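Local atomic coordinates of SalCYP truncation (Salinispora tropica, PDB entry 7ABB), a protein that belongs to the cytochrome P450 family, a mostly helical haem-protein fold, here a truncated form holding heme c. Residues 16-21 with 377-382. Sequence-based numbering, arbitrary orientation.
Sequences FAAPQA and FLRNVY
Arg379 reaches Phe16 through a chi1 of 58°, which sets CG between its own backbone N and carbonyl carbon, and a bend at chi3 that swings the guanidinium toward the residues before helix 19-29. Phe377 meets Pro19 because its CG lies anti to the backbone N (chi1 180°), carrying the ring out toward the proline. The polar half of the contact is one hydrogen bond, from Arg379 NH2 to Phe16 O at 2.5 Å. That length is unusually short and so doubtful; the bond is bent (N-H...O 134°), the donor above the carbonyl plane, not on a lone pair. Asn380 ND2, from the arginine's own segment, lies 3.4 Å above one face of that guanidinium, over its centre, while Ala18 CA is 3.9 Å above the opposite face, nearer the rim. The apolar half is a CH-pi contact, with Pro19 CG 4.1 Å from the centroid of the Phe377 ring and over its face; Pro19 CG comes within 3.7 Å of Phe377 CE2. Cys281 touches both Pro19 and Phe377. The arrangement joins the start of helix 19-29, with Ala18 at the N-cap position, to the loop before strand 385-387, near the surface of the P450 fold.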
loop_
_atom_site.group_PDB
_atom_site.type_symbol
_atom_site.label_atom_id
_atom_site.label_comp_id
_atom_site.label_asym_id
_atom_site.label_seq_id
_atom_site.Cartn_x
_atom_site.Cartn_y
_atom_site.Cartn_z
ATOM N N PHE A 16 10.732 -5.618 -11.898
ATOM C CA PHE A 16 9.412 -6.234 -11.677
ATOM C C PHE A 16 9.485 -7.538 -10.907
ATOM O O PHE A 16 8.484 -8.241 -10.756
ATOM C CB PHE A 16 8.727 -6.467 -13.021
ATOM C CG PHE A 16 8.219 -5.213 -13.660
ATOM C CD1 PHE A 16 7.183 -4.501 -13.081
ATOM C CD2 PHE A 16 8.769 -4.744 -14.845
ATOM C CE1 PHE A 16 6.704 -3.339 -13.666
ATOM C CE2 PHE A 16 8.293 -3.579 -15.436
ATOM C CZ PHE A 16 7.259 -2.879 -14.844
ATOM N N ALA A 17 10.645 -7.929 -10.398
ATOM C CA ALA A 17 10.778 -9.232 -9.779
ATOM C C ALA A 17 10.052 -9.276 -8.434
ATOM O O ALA A 17 9.778 -8.253 -7.807
ATOM C CB ALA A 17 12.253 -9.576 -9.608
ATOM N N ALA A 18 9.734 -10.495 -7.996
ATOM C CA ALA A 18 9.062 -10.676 -6.719
ATOM C C ALA A 18 10.006 -10.345 -5.563
ATOM O O ALA A 18 11.226 -10.357 -5.731
ATOM C CB ALA A 18 8.569 -12.118 -6.586
ATOM N N PRO A 19 9.460 -10.096 -4.362
ATOM C CA PRO A 19 10.334 -9.872 -3.194
ATOM C C PRO A 19 11.400 -10.938 -3.009
ATOM O O PRO A 19 12.563 -10.607 -2.736
ATOM C CB PRO A 19 9.352 -9.860 -2.025
ATOM C CG PRO A 19 8.079 -9.305 -2.634
ATOM C CD PRO A 19 8.042 -9.849 -4.045
ATOM N N GLN A 20 11.036 -12.197 -3.163
ATOM C CA GLN A 20 11.998 -13.281 -2.995
ATOM C C GLN A 20 13.153 -13.141 -3.969
ATOM O O GLN A 20 14.300 -13.475 -3.643
ATOM C CB GLN A 20 11.301 -14.620 -3.201
ATOM C CG GLN A 20 11.640 -15.672 -2.199
ATOM C CD GLN A 20 10.812 -16.919 -2.428
ATOM O OE1 GLN A 20 9.826 -17.164 -1.731
ATOM N NE2 GLN A 20 11.193 -17.697 -3.433
ATOM N N ALA A 21 12.866 -12.679 -5.182
ATOM C CA ALA A 21 13.919 -12.522 -6.170
ATOM C C ALA A 21 14.819 -11.352 -5.809
ATOM O O ALA A 21 16.047 -11.459 -5.903
ATOM C CB ALA A 21 13.318 -12.337 -7.557
ATOM N N PHE A 377 3.792 -15.965 -2.895
ATOM C CA PHE A 377 3.530 -14.584 -2.527
ATOM C C PHE A 377 2.521 -14.000 -3.517
ATOM O O PHE A 377 2.665 -14.188 -4.732
ATOM C CB PHE A 377 4.844 -13.775 -2.536
ATOM C CG PHE A 377 4.661 -12.323 -2.153
ATOM C CD1 PHE A 377 4.480 -11.961 -0.835
ATOM C CD2 PHE A 377 4.621 -11.339 -3.125
ATOM C CE1 PHE A 377 4.277 -10.629 -0.473
ATOM C CE2 PHE A 377 4.436 -9.986 -2.765
ATOM C CZ PHE A 377 4.256 -9.647 -1.445
ATOM N N LEU A 378 1.512 -13.289 -3.000
ATOM C CA LEU A 378 0.379 -12.815 -3.793
ATOM C C LEU A 378 0.644 -11.396 -4.272
ATOM O O LEU A 378 0.891 -10.516 -3.453
ATOM C CB LEU A 378 -0.908 -12.853 -2.975
ATOM C CG LEU A 378 -1.230 -14.244 -2.407
ATOM C CD1 LEU A 378 -2.428 -14.145 -1.489
ATOM C CD2 LEU A 378 -1.459 -15.239 -3.518
ATOM N N ARG A 379 0.616 -11.198 -5.586
ATOM C CA ARG A 379 0.826 -9.895 -6.200
ATOM C C ARG A 379 0.229 -9.932 -7.597
ATOM O O ARG A 379 -0.025 -11.003 -8.154
ATOM C CB ARG A 379 2.317 -9.536 -6.265
ATOM C CG ARG A 379 3.138 -10.548 -7.033
ATOM C CD ARG A 379 4.648 -10.371 -6.841
ATOM N NE ARG A 379 5.191 -9.282 -7.648
ATOM C CZ ARG A 379 5.866 -9.437 -8.786
ATOM N NH1 ARG A 379 6.095 -10.645 -9.293
ATOM N NH2 ARG A 379 6.311 -8.368 -9.428
ATOM N N ASN A 380 -0.001 -8.749 -8.163
ATOM C CA ASN A 380 -0.490 -8.645 -9.548
ATOM C C ASN A 380 -1.796 -9.433 -9.654
ATOM O O ASN A 380 -2.706 -9.210 -8.839
ATOM C CB ASN A 380 0.609 -9.105 -10.491
ATOM C CG ASN A 380 1.852 -8.242 -10.395
ATOM O OD1 ASN A 380 1.754 -7.044 -10.144
ATOM N ND2 ASN A 380 3.017 -8.847 -10.576
ATOM N N VAL A 381 -1.933 -10.339 -10.619
ATOM C CA VAL A 381 -3.135 -11.149 -10.795
ATOM C C VAL A 381 -2.956 -12.476 -10.068
ATOM O O VAL A 381 -2.029 -13.237 -10.359
ATOM C CB VAL A 381 -3.420 -11.377 -12.283
ATOM C CG1 VAL A 381 -4.655 -12.264 -12.461
ATOM C CG2 VAL A 381 -3.594 -10.037 -12.990
ATOM N N TYR A 382 -3.847 -12.749 -9.126
ATOM C CA TYR A 382 -3.832 -13.992 -8.367
ATOM C C TYR A 382 -5.259 -14.310 -7.943
ATOM O O TYR A 382 -6.152 -13.467 -8.028
ATOM C CB TYR A 382 -2.912 -13.874 -7.148
ATOM C CG TYR A 382 -3.377 -12.860 -6.132
ATOM C CD1 TYR A 382 -4.269 -13.209 -5.121
ATOM C CD2 TYR A 382 -2.927 -11.540 -6.188
ATOM C CE1 TYR A 382 -4.700 -12.284 -4.189
ATOM C CE2 TYR A 382 -3.353 -10.606 -5.266
ATOM C CZ TYR A 382 -4.239 -10.978 -4.267
ATOM O OH TYR A 382 -4.688 -10.079 -3.327
#